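Alginate lyase (Chitinophaga sp. MD30, PDB 6KCW) breaks down alginate as a bacterial member of polysaccharide lyase family 36, probably cutting the chain by beta-elimination as other alginate lyases do. Local coordinates at residues 92-97 against 230-235; 61-66 against 210-215; 71-76 against 164-169; 114-119 against 181-186. One frame throughout, in Å; residues are numbered along the deposited sequence.

Contact 1: residues 92-97 against 230-235; sequences VGFGFS and IYYDNL. With CA (calcium ion), chain C.
Gly93 and Tyr232 lie with their CA atoms 7.4 Å apart, too far for strand pairing: residues 92-97, turning a corner at Gly93, and the strand 230-235 face each other across the sandwich. Glycine suits the corner because its phi is 73°, a positive value that side-chain-bearing residues adopt less readily. The Tyr232 ring fills the space between the backbones, and its hydroxyl accepts a nearly straight hydrogen bond from the corner, with Gly93 N 3.1 Å from Tyr232 OH. Thr213 shares a second hydrogen bond with that hydroxyl. Val92 closes in at the ring's edge, its CG2 3.8 Å from Tyr232 CE1. Phe94 completes a T-shaped pair, its edge turned to the Tyr232 face with the ring planes at 78°. Leu235 lies over a face of Phe94, its CD1 4.0 Å from the ring centroid; CG anti to the backbone N (chi1 172°) carries both methyls there. Beside Tyr232, Asp233 points outward and grips calcium through OD1 at 2.5 Å and OD2 at 2.7 Å, a site completed by Asn9, Asn11, Gly43 and water. A phenylalanine in place of Tyr232 would probably keep the ring packing but leave Gly93 N and the Thr213 hydroxyl without their shared partner. Aromatic and aliphatic groups therefore fill this core, while the buried Tyr232 hydroxyl is held by two hydrogen bonds.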
# COMPACT_ATOMS: atom_id res chain seq x y z
N VAL A 92 3.61 -0.93 3.28
CA VAL A 92 4.59 -0.76 2.21
C VAL A 92 3.85 -0.68 0.88
O VAL A 92 2.81 -1.30 0.69
CB VAL A 92 5.62 -1.93 2.22
CG1 VAL A 92 4.93 -3.27 1.98
CG2 VAL A 92 6.73 -1.69 1.20
N GLY A 93 4.39 0.11 -0.04
CA GLY A 93 3.94 0.10 -1.42
C GLY A 93 2.58 0.75 -1.65
O GLY A 93 2.00 1.39 -0.80
N PHE A 94 2.07 0.52 -2.86
CA PHE A 94 0.92 1.23 -3.39
C PHE A 94 -0.31 0.33 -3.38
O PHE A 94 -0.26 -0.80 -3.87
CB PHE A 94 1.22 1.72 -4.81
CG PHE A 94 2.30 2.78 -4.86
CD1 PHE A 94 3.63 2.42 -4.83
CD2 PHE A 94 1.96 4.12 -4.90
CE1 PHE A 94 4.62 3.40 -4.87
CE2 PHE A 94 2.94 5.10 -4.94
CZ PHE A 94 4.27 4.74 -4.91
N GLY A 95 -1.40 0.84 -2.81
CA GLY A 95 -2.67 0.14 -2.78
C GLY A 95 -3.84 1.04 -3.14
O GLY A 95 -3.66 2.11 -3.73
N PHE A 96 -5.04 0.62 -2.77
CA PHE A 96 -6.26 1.31 -3.15
C PHE A 96 -7.18 1.41 -1.95
O PHE A 96 -7.08 0.63 -1.00
CB PHE A 96 -6.99 0.61 -4.30
CG PHE A 96 -6.22 0.60 -5.59
CD1 PHE A 96 -6.18 1.74 -6.39
CD2 PHE A 96 -5.55 -0.53 -6.02
CE1 PHE A 96 -5.47 1.74 -7.59
CE2 PHE A 96 -4.84 -0.54 -7.22
CZ PHE A 96 -4.81 0.60 -8.01
N SER A 97 -8.10 2.38 -2.02
CA SER A 97 -9.11 2.59 -1.00
C SER A 97 -10.47 2.79 -1.65
O SER A 97 -10.63 3.68 -2.50
CB SER A 97 -8.79 3.81 -0.16
OG SER A 97 -9.11 4.94 -0.94
N ILE A 230 13.30 2.19 2.38
CA ILE A 230 12.60 1.36 1.41
C ILE A 230 12.64 2.08 0.07
O ILE A 230 12.49 3.31 0.01
CB ILE A 230 11.14 1.08 1.85
CG1 ILE A 230 11.12 0.31 3.18
CG2 ILE A 230 10.37 0.32 0.77
CD1 ILE A 230 9.81 0.40 3.90
N TYR A 231 12.86 1.34 -1.01
CA TYR A 231 12.99 1.92 -2.33
C TYR A 231 11.90 1.40 -3.25
O TYR A 231 11.71 0.19 -3.38
CB TYR A 231 14.36 1.60 -2.92
CG TYR A 231 15.55 1.98 -2.06
CD1 TYR A 231 16.00 1.14 -1.05
CD2 TYR A 231 16.24 3.17 -2.28
CE1 TYR A 231 17.09 1.48 -0.27
CE2 TYR A 231 17.33 3.51 -1.51
CZ TYR A 231 17.75 2.66 -0.52
OH TYR A 231 18.83 3.00 0.25
N TYR A 232 11.19 2.32 -3.90
CA TYR A 232 10.18 2.00 -4.90
C TYR A 232 10.64 2.45 -6.29
O TYR A 232 11.47 3.36 -6.44
CB TYR A 232 8.84 2.67 -4.55
CG TYR A 232 8.36 2.37 -3.14
CD1 TYR A 232 7.76 1.16 -2.83
CD2 TYR A 232 8.50 3.31 -2.12
CE1 TYR A 232 7.31 0.89 -1.55
CE2 TYR A 232 8.08 3.04 -0.85
CZ TYR A 232 7.47 1.83 -0.56
OH TYR A 232 7.04 1.55 0.71
N ASP A 233 10.08 1.81 -7.32
CA ASP A 233 10.42 2.15 -8.69
C ASP A 233 9.30 1.68 -9.62
O ASP A 233 8.54 0.76 -9.30
CB ASP A 233 11.74 1.51 -9.11
CG ASP A 233 12.44 2.26 -10.22
OD1 ASP A 233 11.77 3.09 -10.88
OD2 ASP A 233 13.65 2.03 -10.42
N ASN A 234 9.22 2.33 -10.78
CA ASN A 234 8.47 1.82 -11.93
C ASN A 234 6.98 1.68 -11.64
O ASN A 234 6.37 0.65 -11.93
CB ASN A 234 9.06 0.49 -12.40
CG ASN A 234 10.49 0.63 -12.88
OD1 ASN A 234 10.81 1.51 -13.66
ND2 ASN A 234 11.37 -0.24 -12.39
N LEU A 235 6.38 2.73 -11.08
CA LEU A 235 4.97 2.72 -10.73
C LEU A 235 4.12 2.91 -11.97
O LEU A 235 4.24 3.93 -12.67
CB LEU A 235 4.66 3.82 -9.71
CG LEU A 235 3.15 3.97 -9.45
CD1 LEU A 235 2.58 2.75 -8.72
CD2 LEU A 235 2.85 5.24 -8.70
CA CA C . 13.70 4.23 -11.94
O HOH W 1 15.66 3.69 -12.58
O HOH W 2 12.87 2.69 -13.95

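Contact 2: residues 61-66 against 210-215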
# COMPACT_ATOMS: atom_id res chain seq x y z
N ILE A 61 2.84 8.87 4.52
CA ILE A 61 1.48 8.33 4.42
C ILE A 61 0.68 9.30 3.56
O ILE A 61 0.22 10.34 4.06
CB ILE A 61 0.83 8.13 5.78
CG1 ILE A 61 1.66 7.21 6.67
CG2 ILE A 61 -0.61 7.60 5.63
CD1 ILE A 61 0.93 6.84 7.97
N SER A 62 0.53 8.99 2.27
CA SER A 62 -0.17 9.87 1.35
C SER A 62 -1.27 9.09 0.64
O SER A 62 -1.09 7.92 0.30
CB SER A 62 0.79 10.49 0.32
OG SER A 62 0.17 11.58 -0.37
N ASN A 63 -2.41 9.75 0.43
CA ASN A 63 -3.52 9.20 -0.32
C ASN A 63 -3.64 10.00 -1.61
O ASN A 63 -3.93 11.20 -1.56
CB ASN A 63 -4.81 9.26 0.50
CG ASN A 63 -4.65 8.62 1.85
OD1 ASN A 63 -4.21 7.48 1.95
ND2 ASN A 63 -4.99 9.36 2.92
N ILE A 64 -3.43 9.35 -2.74
CA ILE A 64 -3.51 10.03 -4.03
C ILE A 64 -4.92 9.86 -4.58
O ILE A 64 -5.34 8.75 -4.92
CB ILE A 64 -2.47 9.51 -5.02
CG1 ILE A 64 -1.06 9.69 -4.47
CG2 ILE A 64 -2.59 10.28 -6.32
CD1 ILE A 64 -0.53 8.49 -3.73
N ASP A 65 -5.64 10.97 -4.66
CA ASP A 65 -6.95 11.02 -5.28
C ASP A 65 -6.89 10.59 -6.75
O ASP A 65 -6.24 11.25 -7.57
CB ASP A 65 -7.46 12.46 -5.16
CG ASP A 65 -8.94 12.57 -5.25
OD1 ASP A 65 -9.60 11.61 -5.68
OD2 ASP A 65 -9.44 13.67 -4.91
N VAL A 66 -7.55 9.49 -7.08
CA VAL A 66 -7.59 9.03 -8.46
C VAL A 66 -9.03 9.11 -8.95
O VAL A 66 -9.98 9.17 -8.17
CB VAL A 66 -7.05 7.60 -8.64
CG1 VAL A 66 -5.65 7.48 -8.06
CG2 VAL A 66 -8.01 6.59 -8.01
N THR A 210 -3.43 4.48 -2.35
CA THR A 210 -2.69 4.65 -1.12
C THR A 210 -1.20 4.44 -1.37
O THR A 210 -0.80 3.50 -2.07
CB THR A 210 -3.15 3.67 -0.05
OG1 THR A 210 -2.93 2.33 -0.50
CG2 THR A 210 -4.64 3.86 0.27
N PHE A 211 -0.39 5.31 -0.80
CA PHE A 211 1.07 5.18 -0.81
C PHE A 211 1.50 5.26 0.65
O PHE A 211 1.85 6.34 1.15
CB PHE A 211 1.74 6.23 -1.67
CG PHE A 211 3.23 6.11 -1.71
CD1 PHE A 211 3.84 4.88 -1.54
CD2 PHE A 211 4.03 7.24 -1.91
CE1 PHE A 211 5.22 4.77 -1.57
CE2 PHE A 211 5.41 7.13 -1.94
CZ PHE A 211 6.01 5.90 -1.77
N HIS A 212 1.43 4.13 1.35
CA HIS A 212 1.69 4.08 2.78
C HIS A 212 3.01 3.36 3.03
O HIS A 212 3.16 2.19 2.65
CB HIS A 212 0.53 3.39 3.51
CG HIS A 212 -0.74 4.18 3.49
ND1 HIS A 212 -1.85 3.82 4.23
CD2 HIS A 212 -1.08 5.31 2.83
CE1 HIS A 212 -2.82 4.69 4.01
NE2 HIS A 212 -2.38 5.60 3.16
N THR A 213 3.96 4.07 3.65
CA THR A 213 5.23 3.52 4.10
C THR A 213 5.41 3.94 5.55
O THR A 213 5.90 5.04 5.82
CB THR A 213 6.40 4.00 3.26
OG1 THR A 213 6.10 3.83 1.87
CG2 THR A 213 7.66 3.21 3.61
N PHE A 214 5.02 3.07 6.48
CA PHE A 214 5.15 3.39 7.90
C PHE A 214 5.17 2.11 8.71
O PHE A 214 4.69 1.06 8.28
CB PHE A 214 4.04 4.33 8.36
CG PHE A 214 2.66 3.72 8.37
CD1 PHE A 214 1.88 3.70 7.22
CD2 PHE A 214 2.12 3.22 9.55
CE1 PHE A 214 0.60 3.18 7.24
CE2 PHE A 214 0.84 2.68 9.59
CZ PHE A 214 0.08 2.66 8.43
N ARG A 215 5.76 2.21 9.90
CA ARG A 215 5.80 1.11 10.85
C ARG A 215 4.54 1.11 11.71
O ARG A 215 4.01 2.16 12.07
CB ARG A 215 7.04 1.19 11.74
CG ARG A 215 8.36 1.04 11.01
CD ARG A 215 9.48 0.78 12.00
NE ARG A 215 10.79 0.82 11.36
CZ ARG A 215 11.43 -0.24 10.87
NH1 ARG A 215 10.90 -1.45 10.95
NH2 ARG A 215 12.61 -0.08 10.30
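Ile61 packs closely against two rings of the partner strand. Its CG2 sits over one face of the His212 imidazole, 3.7 Å from the ring centroid, while its CD1 lies over a face of Phe214, 3.4 Å from Phe214 CD1; a branched side chain suits the place because each arm can serve a different ring. Thr210 CB covers the opposite face of His212, so the imidazole is clamped on both sides. Its two nitrogens also have partners: Arg117 is hydrogen-bonded to ND1, and NE2 donates to Asn63 OD1 at 2.9 Å, with the oxygen close to the ring plane. On the other face of the sheet, Ile64 CD1 meets Phe211 CB at 3.8 Å, and Phe211 continues into the core against Val47 and Phe94. Toward Asn63 the packing gives way to solvent: this asparagine is exposed, and across the contact its amide oxygen holds His212 while Thr210 CG2 stays 4.0 Å from Asn63 OD1. Ser62 and Phe211 form a hydrogen-bonded pair flanked by two non-hydrogen-bonded ones. The pair joins neighbouring strands in one sheet of the beta-sandwich expected of the concanavalin clan, and the phosphate about 5 Å from the Phe214 side chain is consistent with a binding pocket on the His212 face.

Contact 3: residues 71-76 against 164-169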
# COMPACT_ATOMS: atom_id res chain seq x y z
N GLU A 71 -12.83 -0.71 -11.43
CA GLU A 71 -11.74 -1.64 -11.72
C GLU A 71 -10.43 -0.89 -11.85
O GLU A 71 -10.29 -0.00 -12.70
CB GLU A 71 -11.98 -2.43 -13.01
CG GLU A 71 -12.74 -3.69 -12.79
CD GLU A 71 -14.16 -3.54 -13.21
OE1 GLU A 71 -14.88 -4.56 -13.21
OE2 GLU A 71 -14.56 -2.40 -13.56
N TYR A 72 -9.45 -1.30 -11.06
CA TYR A 72 -8.17 -0.61 -10.98
C TYR A 72 -7.06 -1.64 -10.85
O TYR A 72 -7.27 -2.77 -10.41
CB TYR A 72 -8.13 0.38 -9.79
CG TYR A 72 -8.20 1.83 -10.23
CD1 TYR A 72 -7.06 2.48 -10.70
CD2 TYR A 72 -9.40 2.53 -10.20
CE1 TYR A 72 -7.10 3.81 -11.11
CE2 TYR A 72 -9.47 3.86 -10.62
CZ TYR A 72 -8.31 4.49 -11.07
OH TYR A 72 -8.35 5.81 -11.49
N GLU A 73 -5.86 -1.22 -11.25
CA GLU A 73 -4.69 -2.04 -11.05
C GLU A 73 -3.50 -1.12 -10.87
O GLU A 73 -3.55 0.05 -11.25
CB GLU A 73 -4.44 -2.99 -12.23
CG GLU A 73 -4.08 -2.24 -13.47
CD GLU A 73 -3.70 -3.13 -14.58
OE1 GLU A 73 -3.68 -4.36 -14.36
OE2 GLU A 73 -3.41 -2.61 -15.67
N LEU A 74 -2.42 -1.66 -10.31
CA LEU A 74 -1.16 -0.94 -10.34
C LEU A 74 -0.02 -1.94 -10.27
O LEU A 74 -0.21 -3.11 -9.93
CB LEU A 74 -1.06 0.13 -9.23
CG LEU A 74 -1.31 -0.18 -7.75
CD1 LEU A 74 -0.11 -0.87 -7.10
CD2 LEU A 74 -1.64 1.10 -7.01
N ASP A 75 1.17 -1.45 -10.62
CA ASP A 75 2.41 -2.22 -10.60
C ASP A 75 3.52 -1.32 -10.10
O ASP A 75 3.55 -0.12 -10.41
CB ASP A 75 2.80 -2.77 -12.00
CG ASP A 75 2.08 -4.07 -12.35
OD1 ASP A 75 0.92 -4.01 -12.82
OD2 ASP A 75 2.69 -5.15 -12.18
N TYR A 76 4.45 -1.90 -9.35
CA TYR A 76 5.61 -1.17 -8.87
C TYR A 76 6.62 -2.19 -8.39
O TYR A 76 6.30 -3.36 -8.18
CB TYR A 76 5.26 -0.20 -7.73
CG TYR A 76 4.77 -0.88 -6.47
CD1 TYR A 76 3.42 -1.15 -6.29
CD2 TYR A 76 5.65 -1.28 -5.48
CE1 TYR A 76 2.96 -1.78 -5.15
CE2 TYR A 76 5.21 -1.92 -4.35
CZ TYR A 76 3.86 -2.16 -4.19
OH TYR A 76 3.41 -2.79 -3.06
N HIS A 164 8.70 -7.28 -7.48
CA HIS A 164 7.65 -6.65 -8.26
C HIS A 164 6.29 -7.01 -7.69
O HIS A 164 6.01 -8.19 -7.43
CB HIS A 164 7.70 -7.04 -9.73
CG HIS A 164 6.75 -6.25 -10.57
ND1 HIS A 164 7.07 -5.02 -11.09
CD2 HIS A 164 5.47 -6.49 -10.95
CE1 HIS A 164 6.04 -4.54 -11.76
NE2 HIS A 164 5.05 -5.42 -11.69
N VAL A 165 5.43 -6.00 -7.53
CA VAL A 165 4.10 -6.15 -6.96
C VAL A 165 3.08 -5.71 -8.00
O VAL A 165 3.18 -4.61 -8.55
CB VAL A 165 3.96 -5.30 -5.68
CG1 VAL A 165 2.69 -5.67 -4.92
CG2 VAL A 165 5.20 -5.43 -4.82
N HIS A 166 2.11 -6.59 -8.28
CA HIS A 166 0.91 -6.26 -9.03
C HIS A 166 -0.31 -6.32 -8.09
O HIS A 166 -0.47 -7.29 -7.34
CB HIS A 166 0.71 -7.23 -10.21
CG HIS A 166 -0.56 -7.01 -10.96
ND1 HIS A 166 -0.73 -5.96 -11.84
CD2 HIS A 166 -1.73 -7.69 -10.94
CE1 HIS A 166 -1.96 -6.01 -12.34
NE2 HIS A 166 -2.59 -7.04 -11.80
N VAL A 167 -1.14 -5.28 -8.13
CA VAL A 167 -2.37 -5.22 -7.34
C VAL A 167 -3.53 -4.99 -8.30
O VAL A 167 -3.43 -4.19 -9.23
CB VAL A 167 -2.30 -4.11 -6.28
CG1 VAL A 167 -3.69 -3.73 -5.81
CG2 VAL A 167 -1.44 -4.54 -5.10
N TYR A 168 -4.62 -5.72 -8.08
CA TYR A 168 -5.85 -5.59 -8.86
C TYR A 168 -7.02 -5.56 -7.90
O TYR A 168 -7.10 -6.38 -6.98
CB TYR A 168 -6.03 -6.75 -9.84
CG TYR A 168 -7.38 -6.78 -10.53
CD1 TYR A 168 -7.83 -5.69 -11.26
CD2 TYR A 168 -8.19 -7.91 -10.47
CE1 TYR A 168 -9.05 -5.71 -11.90
CE2 TYR A 168 -9.43 -7.93 -11.11
CZ TYR A 168 -9.84 -6.82 -11.83
OH TYR A 168 -11.06 -6.81 -12.47
N ILE A 169 -7.94 -4.62 -8.11
CA ILE A 169 -9.09 -4.42 -7.23
C ILE A 169 -10.33 -4.18 -8.08
O ILE A 169 -10.27 -3.54 -9.13
CB ILE A 169 -8.85 -3.25 -6.25
CG1 ILE A 169 -9.96 -3.17 -5.21
CG2 ILE A 169 -8.76 -1.93 -6.98
CD1 ILE A 169 -9.75 -2.10 -4.24
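Tyr76, Val165 and Asp75 bury the most surface where strands 71-76 and 164-169 pair antiparallel, their axes 4.8 Å apart. The Tyr76 ring lies alongside Val165, whose CB stands over one ring face, 3.8 Å from the centroid. With CG wedged between its backbone N and carbonyl carbon (chi1 65°), the ring is brought over its cross-strand neighbour, and the beta-branched valine offers two methyls to fit against it. The same residues form a hydrogen-bonded pair, Val165 N donating to Tyr76 O at 2.9 Å. On the outer face Asp75 reaches between two histidines. His166 ND1 donates to Asp75 OD1 at 2.7 Å; the oxygen lies in the imidazole plane, but the nitrogen stands above the carboxylate plane. The other oxygen receives His164 NE2, although the modelled separation is too short to trust in detail. Glu73 OE1 comes up at the ring edge next to that donor, 3.1 Å from His166 CE1. Replacing His166 with a leucine would probably leave Asp75 OD1 without its imidazole donor and the carboxylate freer to turn. The chemistry thus divides by face: histidines and acids engage one another on the outside, whereas Tyr76, Val165, Leu74 and Val167 turn hydrocarbon surface toward the core.

Contact 4: residues 114-119 against 181-186. With PO4 (phosphate ion), chain B.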
# COMPACT_ATOMS: atom_id res chain seq x y z
N GLY A 114 -13.34 0.30 2.53
CA GLY A 114 -12.23 -0.56 2.92
C GLY A 114 -10.98 -0.12 2.19
O GLY A 114 -10.98 0.89 1.49
N THR A 115 -9.90 -0.88 2.40
CA THR A 115 -8.65 -0.66 1.66
C THR A 115 -8.01 -1.99 1.27
O THR A 115 -8.18 -3.01 1.95
CB THR A 115 -7.60 0.13 2.45
OG1 THR A 115 -7.44 -0.46 3.75
CG2 THR A 115 -7.96 1.60 2.54
N LEU A 116 -7.25 -1.94 0.18
CA LEU A 116 -6.36 -3.02 -0.24
C LEU A 116 -4.95 -2.44 -0.11
O LEU A 116 -4.53 -1.64 -0.95
CB LEU A 116 -6.69 -3.47 -1.67
CG LEU A 116 -6.33 -4.86 -2.22
CD1 LEU A 116 -6.77 -4.99 -3.67
CD2 LEU A 116 -4.84 -5.17 -2.08
N ARG A 117 -4.24 -2.80 0.95
CA ARG A 117 -2.84 -2.43 1.13
C ARG A 117 -2.02 -3.69 1.40
O ARG A 117 -2.56 -4.80 1.46
CB ARG A 117 -2.64 -1.41 2.26
CG ARG A 117 -3.32 -0.08 2.01
CD ARG A 117 -3.29 0.84 3.24
NE ARG A 117 -3.73 0.15 4.45
CZ ARG A 117 -3.58 0.63 5.68
NH1 ARG A 117 -3.02 1.81 5.88
NH2 ARG A 117 -4.00 -0.08 6.71
N MET A 118 -0.71 -3.50 1.56
CA MET A 118 0.21 -4.60 1.77
C MET A 118 1.16 -4.25 2.90
O MET A 118 1.52 -3.09 3.10
CB MET A 118 1.01 -4.94 0.49
CG MET A 118 1.85 -6.23 0.59
SD MET A 118 2.73 -6.69 -0.93
CE MET A 118 3.95 -5.36 -1.01
N MET A 119 1.58 -5.28 3.65
CA MET A 119 2.50 -5.12 4.76
C MET A 119 3.68 -6.07 4.61
O MET A 119 3.60 -7.08 3.92
CB MET A 119 1.83 -5.39 6.11
CG MET A 119 0.72 -4.45 6.48
SD MET A 119 0.20 -4.81 8.16
CE MET A 119 1.67 -4.53 9.15
N ALA A 181 -10.11 -8.70 -4.75
CA ALA A 181 -8.85 -8.18 -4.22
C ALA A 181 -7.72 -9.11 -4.62
O ALA A 181 -7.77 -10.31 -4.33
CB ALA A 181 -8.91 -8.04 -2.69
N GLN A 182 -6.69 -8.58 -5.28
CA GLN A 182 -5.62 -9.42 -5.79
C GLN A 182 -4.26 -8.77 -5.56
O GLN A 182 -4.09 -7.57 -5.82
CB GLN A 182 -5.81 -9.71 -7.28
CG GLN A 182 -4.69 -10.52 -7.94
CD GLN A 182 -4.90 -10.70 -9.44
OE1 GLN A 182 -4.25 -10.05 -10.26
NE2 GLN A 182 -5.81 -11.59 -9.80
N ILE A 183 -3.30 -9.57 -5.10
CA ILE A 183 -1.89 -9.17 -4.99
C ILE A 183 -1.02 -10.23 -5.65
O ILE A 183 -1.09 -11.41 -5.29
CB ILE A 183 -1.46 -8.98 -3.53
CG1 ILE A 183 -2.26 -7.85 -2.87
CG2 ILE A 183 0.05 -8.71 -3.46
CD1 ILE A 183 -2.07 -7.79 -1.39
N ILE A 184 -0.16 -9.80 -6.58
CA ILE A 184 0.76 -10.68 -7.29
C ILE A 184 2.17 -10.16 -7.08
O ILE A 184 2.46 -8.99 -7.37
CB ILE A 184 0.43 -10.76 -8.80
CG1 ILE A 184 -1.07 -10.95 -9.04
CG2 ILE A 184 1.22 -11.90 -9.46
CD1 ILE A 184 -1.59 -12.34 -8.71
N ILE A 185 3.05 -11.01 -6.56
CA ILE A 185 4.43 -10.63 -6.25
C ILE A 185 5.36 -11.56 -7.01
O ILE A 185 5.30 -12.78 -6.83
CB ILE A 185 4.71 -10.67 -4.74
CG1 ILE A 185 3.77 -9.72 -3.99
CG2 ILE A 185 6.16 -10.28 -4.43
CD1 ILE A 185 3.96 -9.77 -2.50
N ASN A 186 6.23 -10.98 -7.84
CA ASN A 186 7.11 -11.76 -8.70
C ASN A 186 6.31 -12.78 -9.51
O ASN A 186 6.67 -13.95 -9.60
CB ASN A 186 8.19 -12.48 -7.89
CG ASN A 186 9.26 -11.56 -7.38
OD1 ASN A 186 9.32 -10.39 -7.77
ND2 ASN A 186 10.14 -12.08 -6.52
P PO4 B . -4.13 -0.34 10.85
O1 PO4 B . -3.80 0.73 9.84
O2 PO4 B . -4.53 0.32 12.15
O3 PO4 B . -2.92 -1.19 11.16
O4 PO4 B . -5.31 -1.18 10.34
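Leu116 is the first residue of 114-119 to reach the opposing strand, and it does so with both methyls. Its CD1 meets Ala181 CB at 3.9 Å and its CD2 meets Ile183 CG1 at 3.8 Å, the leucine and isoleucine overlapping as they come from facing strands. Alanine suits its position, for its small side chain lets the leucine come close to the backbone, as far as Ala181 CA. Trp197 touches both Leu116 and Ala181. Arg117, next along the strand, turns its side chain away from 181-186 and leaves its carbonyl oxygen near Ile183 CD1. On that other face, Arg117 NH2 donates an almost straight hydrogen bond of 3.2 Å to phosphate O1, which lies at the edge of the guanidinium and near its plane; Lys91 and Tyr133 also hydrogen-bond to the phosphate, while Arg117 NH1 is hydrogen-bonded to His212 ND1. Met118 points inward again. With chi1 (-171°) and chi2 both extended, its flexible chain carries the sulfur straight to Ile185, with SD 3.7 Å from Ile185 CD1, and more loosely to Ile183. The short strand segments run nearly parallel, 17° apart, but their axes are 8.5 Å from each other, a spacing filled by side chains belonging to two stacked sheets. Alternation along one strand thus separates two chemistries. Leu116 and Met118 seal an apolar interior, whereas Arg117 contributes to a basic anion site; the phosphate probably comes from the crystallisation liquor, yet its position is consistent with a pocket for the carboxylates of alginate.

Overall arrangement
Contacts 1 and 4 lie in the core, each joining the two sheets through side chains, whereas contacts 2 and 3 pair neighbouring strands within one sheet each. Contact 1 relies on aromatic rings around a buried hydroxyl, contact 4 on aliphatic groups and methionine. Contact 3, only partly buried, adds histidines and carboxylates on its outer face; contact 2, though mostly buried, opens to solvent at Asn63. Their strands are also neighbours: 162-170 of contact 3 pairs with 179-185 of contact 4, and 206-215 of contact 2 with 94-99 of contact 1. His212 and Arg117 link contacts 2 and 4 on the phosphate side, while calcium sits at the far side of contact 1.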